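Local structure of SAG family member (Sag19) (Eimeria tenella, 6ZZB) at residues I57-R61 and F182-S188; T145-L150 and N176-V180. The protein is a major surface antigen of the SAG family, of unknown molecular function and probably related in fold to the CAP proteins. One frame throughout, in Å; residues are numbered along the deposited sequence.

Contact 1 (I57-R61 and F182-S188); sequences INKLR and FLLSEKS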
loop_
_atom_site.group_PDB
_atom_site.type_symbol
_atom_site.label_atom_id
_atom_site.label_comp_id
_atom_site.label_asym_id
_atom_site.label_seq_id
_atom_site.Cartn_x
_atom_site.Cartn_y
_atom_site.Cartn_z
ATOM N N ILE A 57 -4.773 10.490 0.739
ATOM C CA ILE A 57 -5.576 9.254 0.886
ATOM C C ILE A 57 -7.028 9.647 1.145
ATOM O O ILE A 57 -7.950 9.100 0.512
ATOM C CB ILE A 57 -5.000 8.339 1.980
ATOM C CG1 ILE A 57 -3.635 7.791 1.540
ATOM C CG2 ILE A 57 -5.979 7.237 2.295
ATOM C CD1 ILE A 57 -2.857 7.084 2.621
ATOM N N ASN A 58 -7.252 10.570 2.078
ATOM C CA ASN A 58 -8.640 10.926 2.454
ATOM C C ASN A 58 -9.312 11.761 1.353
ATOM O O ASN A 58 -10.552 11.591 1.233
ATOM C CB ASN A 58 -8.653 11.605 3.816
ATOM C CG ASN A 58 -8.555 10.597 4.931
ATOM O OD1 ASN A 58 -9.027 9.468 4.820
ATOM N ND2 ASN A 58 -7.974 10.996 6.055
ATOM N N LYS A 59 -8.551 12.521 0.576
ATOM C CA LYS A 59 -9.103 13.245 -0.604
ATOM C C LYS A 59 -9.635 12.200 -1.591
ATOM O O LYS A 59 -10.811 12.275 -2.019
ATOM C CB LYS A 59 -8.051 14.148 -1.235
ATOM C CG LYS A 59 -8.528 14.860 -2.492
ATOM C CD LYS A 59 -7.721 16.084 -2.822
ATOM C CE LYS A 59 -7.914 16.538 -4.254
ATOM N NZ LYS A 59 -7.043 15.768 -5.172
ATOM N N LEU A 60 -8.844 11.176 -1.883
ATOM C CA LEU A 60 -9.250 10.133 -2.862
ATOM C C LEU A 60 -10.467 9.347 -2.353
ATOM O O LEU A 60 -11.304 8.943 -3.182
ATOM C CB LEU A 60 -8.057 9.221 -3.169
ATOM C CG LEU A 60 -6.907 9.904 -3.899
ATOM C CD1 LEU A 60 -5.675 9.022 -3.942
ATOM C CD2 LEU A 60 -7.297 10.269 -5.323
ATOM N N ARG A 61 -10.609 9.102 -1.048
ATOM C CA ARG A 61 -11.753 8.332 -0.512
ATOM C C ARG A 61 -13.027 9.187 -0.503
ATOM O O ARG A 61 -14.113 8.596 -0.436
ATOM C CB ARG A 61 -11.435 7.793 0.881
ATOM C CG ARG A 61 -10.325 6.760 0.868
ATOM C CD ARG A 61 -10.000 6.344 2.299
ATOM N NE ARG A 61 -11.069 5.707 3.045
ATOM C CZ ARG A 61 -11.379 4.424 3.041
ATOM N NH1 ARG A 61 -10.697 3.556 2.303
ATOM N NH2 ARG A 61 -12.361 3.954 3.794
ATOM N N PHE A 182 -6.714 -1.170 -1.662
ATOM C CA PHE A 182 -6.476 -0.820 -0.239
ATOM C C PHE A 182 -6.924 0.609 0.014
ATOM O O PHE A 182 -7.576 0.883 1.030
ATOM C CB PHE A 182 -5.004 -0.974 0.129
ATOM C CG PHE A 182 -4.593 -2.384 0.366
ATOM C CD1 PHE A 182 -4.724 -2.946 1.627
ATOM C CD2 PHE A 182 -4.106 -3.168 -0.663
ATOM C CE1 PHE A 182 -4.342 -4.251 1.853
ATOM C CE2 PHE A 182 -3.746 -4.487 -0.438
ATOM C CZ PHE A 182 -3.902 -5.041 0.819
ATOM N N LEU A 183 -6.597 1.526 -0.873
ATOM C CA LEU A 183 -6.932 2.951 -0.694
ATOM C C LEU A 183 -8.444 3.118 -0.544
ATOM O O LEU A 183 -8.873 4.000 0.221
ATOM C CB LEU A 183 -6.457 3.787 -1.879
ATOM C CG LEU A 183 -4.962 4.055 -1.930
ATOM C CD1 LEU A 183 -4.543 4.530 -3.303
ATOM C CD2 LEU A 183 -4.574 5.085 -0.879
ATOM N N LEU A 184 -9.205 2.382 -1.328
ATOM C CA LEU A 184 -10.680 2.560 -1.423
ATOM C C LEU A 184 -11.420 1.456 -0.685
ATOM O O LEU A 184 -12.653 1.295 -0.934
ATOM C CB LEU A 184 -11.078 2.579 -2.899
ATOM C CG LEU A 184 -10.503 3.734 -3.694
ATOM C CD1 LEU A 184 -11.088 3.713 -5.097
ATOM C CD2 LEU A 184 -10.773 5.080 -3.059
ATOM N N SER A 185 -10.766 0.716 0.186
ATOM C CA SER A 185 -11.400 -0.405 0.920
ATOM C C SER A 185 -12.347 0.148 2.004
ATOM O O SER A 185 -11.940 1.015 2.785
ATOM C CB SER A 185 -10.353 -1.272 1.534
ATOM O OG SER A 185 -10.948 -2.266 2.359
ATOM N N GLU A 186 -13.578 -0.362 2.030
ATOM C CA GLU A 186 -14.513 -0.191 3.170
ATOM C C GLU A 186 -13.942 -0.865 4.418
ATOM O O GLU A 186 -14.283 -0.440 5.491
ATOM C CB GLU A 186 -15.881 -0.782 2.811
ATOM C CG GLU A 186 -16.771 0.188 2.073
ATOM C CD GLU A 186 -17.655 1.031 2.974
ATOM O OE1 GLU A 186 -17.425 1.039 4.213
ATOM O OE2 GLU A 186 -18.582 1.666 2.440
ATOM N N LYS A 187 -13.049 -1.845 4.290
ATOM C CA LYS A 187 -12.396 -2.464 5.483
ATOM C C LYS A 187 -11.321 -1.522 6.051
ATOM O O LYS A 187 -10.945 -1.745 7.203
ATOM C CB LYS A 187 -11.702 -3.792 5.192
ATOM C CG LYS A 187 -12.595 -4.946 4.790
ATOM C CD LYS A 187 -11.798 -6.163 4.417
ATOM C CE LYS A 187 -11.172 -6.779 5.639
ATOM N NZ LYS A 187 -10.739 -8.172 5.412
ATOM N N SER A 188 -10.810 -0.562 5.281
ATOM C CA SER A 188 -9.754 0.384 5.756
ATOM C C SER A 188 -10.410 1.403 6.716
ATOM O O SER A 188 -11.357 2.109 6.303
ATOM C CB SER A 188 -9.028 1.051 4.592
ATOM O OG SER A 188 -8.324 0.071 3.791
#

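Contact 2 (T145-L150 and N176-V180); sequences TYTAGL and NASNV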
loop_
_atom_site.group_PDB
_atom_site.type_symbol
_atom_site.label_atom_id
_atom_site.label_comp_id
_atom_site.label_asym_id
_atom_site.label_seq_id
_atom_site.Cartn_x
_atom_site.Cartn_y
_atom_site.Cartn_z
ATOM N N THR A 145 -0.428 6.225 -8.377
ATOM C CA THR A 145 -0.846 4.811 -8.255
ATOM C C THR A 145 -2.352 4.744 -8.380
ATOM O O THR A 145 -2.876 3.749 -8.942
ATOM C CB THR A 145 -0.311 4.159 -6.964
ATOM O OG1 THR A 145 -0.251 2.744 -7.159
ATOM C CG2 THR A 145 -1.116 4.464 -5.728
ATOM N N TYR A 146 -3.064 5.719 -7.865
ATOM C CA TYR A 146 -4.527 5.739 -7.919
ATOM C C TYR A 146 -4.961 5.785 -9.385
ATOM O O TYR A 146 -5.810 4.965 -9.804
ATOM C CB TYR A 146 -5.070 6.935 -7.135
ATOM C CG TYR A 146 -6.567 7.021 -7.186
ATOM C CD1 TYR A 146 -7.363 6.348 -6.271
ATOM C CD2 TYR A 146 -7.188 7.741 -8.188
ATOM C CE1 TYR A 146 -8.742 6.426 -6.318
ATOM C CE2 TYR A 146 -8.573 7.811 -8.258
ATOM C CZ TYR A 146 -9.347 7.144 -7.327
ATOM O OH TYR A 146 -10.717 7.223 -7.410
ATOM N N THR A 147 -4.420 6.715 -10.153
ATOM C CA THR A 147 -4.867 6.899 -11.556
ATOM C C THR A 147 -4.547 5.613 -12.308
ATOM O O THR A 147 -5.442 5.058 -13.008
ATOM C CB THR A 147 -4.187 8.122 -12.153
ATOM O OG1 THR A 147 -4.704 9.239 -11.423
ATOM C CG2 THR A 147 -4.458 8.243 -13.647
ATOM N N ALA A 148 -3.326 5.129 -12.222
ATOM C CA ALA A 148 -2.880 3.925 -12.951
ATOM C C ALA A 148 -3.697 2.717 -12.485
ATOM O O ALA A 148 -4.074 1.869 -13.324
ATOM C CB ALA A 148 -1.405 3.698 -12.820
ATOM N N GLY A 149 -3.940 2.577 -11.195
ATOM C CA GLY A 149 -4.622 1.392 -10.657
ATOM C C GLY A 149 -6.093 1.404 -11.016
ATOM O O GLY A 149 -6.597 0.326 -11.376
ATOM N N LEU A 150 -6.757 2.550 -10.939
ATOM C CA LEU A 150 -8.187 2.643 -11.319
ATOM C C LEU A 150 -8.301 2.393 -12.831
ATOM O O LEU A 150 -9.234 1.671 -13.240
ATOM C CB LEU A 150 -8.778 3.991 -10.926
ATOM C CG LEU A 150 -10.303 4.057 -11.078
ATOM C CD1 LEU A 150 -11.001 2.876 -10.426
ATOM C CD2 LEU A 150 -10.838 5.358 -10.517
ATOM N N ASN A 176 -0.463 -1.265 -8.852
ATOM C CA ASN A 176 -1.320 -0.077 -8.776
ATOM C C ASN A 176 -2.759 -0.481 -8.474
ATOM O O ASN A 176 -3.432 0.194 -7.700
ATOM C CB ASN A 176 -1.203 0.785 -10.037
ATOM C CG ASN A 176 0.210 1.203 -10.350
ATOM O OD1 ASN A 176 0.740 0.925 -11.451
ATOM N ND2 ASN A 176 0.831 1.881 -9.428
ATOM N N ALA A 177 -3.292 -1.496 -9.166
ATOM C CA ALA A 177 -4.666 -1.939 -8.915
ATOM C C ALA A 177 -4.832 -2.423 -7.467
ATOM O O ALA A 177 -5.838 -2.092 -6.844
ATOM C CB ALA A 177 -5.052 -3.028 -9.888
ATOM N N SER A 178 -3.867 -3.189 -6.983
ATOM C CA SER A 178 -3.858 -3.626 -5.567
ATOM C C SER A 178 -3.869 -2.393 -4.663
ATOM O O SER A 178 -4.639 -2.298 -3.727
ATOM C CB SER A 178 -2.695 -4.511 -5.326
ATOM O OG SER A 178 -2.626 -4.904 -3.952
ATOM N N ASN A 179 -3.025 -1.421 -4.966
ATOM C CA ASN A 179 -2.932 -0.190 -4.150
ATOM C C ASN A 179 -4.289 0.499 -4.095
ATOM O O ASN A 179 -4.690 0.944 -3.006
ATOM C CB ASN A 179 -1.867 0.749 -4.684
ATOM C CG ASN A 179 -0.449 0.282 -4.452
ATOM O OD1 ASN A 179 -0.207 -0.638 -3.670
ATOM N ND2 ASN A 179 0.521 0.908 -5.128
ATOM N N VAL A 180 -5.007 0.590 -5.210
ATOM C CA VAL A 180 -6.326 1.253 -5.213
ATOM C C VAL A 180 -7.317 0.451 -4.370
ATOM O O VAL A 180 -8.145 1.078 -3.692
ATOM C CB VAL A 180 -6.833 1.408 -6.658
ATOM C CG1 VAL A 180 -8.304 1.753 -6.716
ATOM C CG2 VAL A 180 -5.980 2.417 -7.359
#

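Contact 1 (I57-R61 and F182-S188)
Arg61, in the last turn of helix 50-61, reaches across to the chain leaving helix 175-183 and takes hold of two backbone carbonyls there. Its NH1 lies 2.8 Å from Leu183 O and 2.9 Å from Ser185 O, one hydrogen bond to each, while NH2 adds a more bent third bond to Ser185 O at 3.1 Å. Two nitrogens thus grip one oxygen end-on, with Ser185 O only 1° from the guanidinium plane, although NH1 itself stands above the plane of that carbonyl. A bend at chi3 (62°) swings the guanidinium toward the carbonyls of Leu183 and Ser185. NE donates separately to Gly70 O, outside this contact.

Leu184 is the first residue to leave helical phi/psi, and carbonyls of this turn need donors from elsewhere. Arginine suits the place because one flat group can serve several of them. Ser185 O also receives Ser188 N, and Ser188 OG donates to Phe182 O at 3.0 Å, in the carbonyl plane. Ser185 OG accepts from Lys187 N at 2.9 Å, forming an ST turn that shapes the same bend.

Beside this polar patch, Ile57 CG1 meets Leu183 CD2 at 3.7 Å, their side chains crossing at about a right angle; these two branched side chains pack without asking for polar partners. Leu184 CD2 lies 3.9 Å from Leu60 O. The bonds of Arg61 tie the exit from helix 175-183 to the end of helix 50-61, and the carbonyl dipoles probably help to balance the guanidinium charge.

Contact 2 (T145-L150 and N176-V180)
Thr145 OG1 receives two amide N-H groups from residues three apart, about one turn, on helix 175-183: Asn176 ND2 at 2.7 Å and Asn179 ND2 at 2.8 Å. Both bonds are nearly straight, at 168°, and the hydroxyl oxygen lies close to the plane of each amide. Threonine holds OG1 opposite its own backbone N (chi1 -156°), which points the oxygen at both asparagines, while its methyl CG2 packs against Asn179 CB at 3.9 Å.

One turn further along helix 138-155, Gly149 lets the backbones come together. Its CA is 3.8 Å from the CA of Ala177 and makes a CA-H...O contact with Asn176 O at 3.4 Å; there would be no room here for a beta carbon. Alanine likewise suits position 177, where a small side chain accommodates the close approach. Val180 is the knob of the interface, lodged among Thr145, Tyr146, Gly149 and Leu150. Its CG2 branch enters the hole, coming within 3.5 Å of Tyr146 O.

Farther out, Asn179 OD1 accepts from Val127 N, so strand 126-131 fixes the amide whose nitrogen reaches Thr145. Leu153, on the next turn of helix 138-155, adds an apolar neighbour to Val180 and Ala177, and Ala177 N is held by Asn174 OD1 near the start of its helix.

The axes of segments 145-150 and 176-180 approach to 7.2 Å and cross steeply, at -106°. Gly149 and Ala177 allow this closeness, and the doubly used hydroxyl probably helps fix how the helices sit against each other, with no charge among the touching groups.

Both contacts are buried and both use helix 175-183, whose body packs on helix 138-155 in contact 2 and whose exit is held by helix 50-61 in contact 1. Tyr146 joins them: its ring packs against Leu60 and Leu184, and Leu183 CD1 packs on Thr145 CG2. The chemistry follows the place. Within the helix body, where backbone groups already bond along the helix, neutral side chains and a missing beta carbon govern the fit; where the helix ends, carbonyls left without helical partners are met by Arg61 and by Ser188. Along the chain, contact 2 is nested inside the loop closed by contact 1, their centres about 11 Å apart.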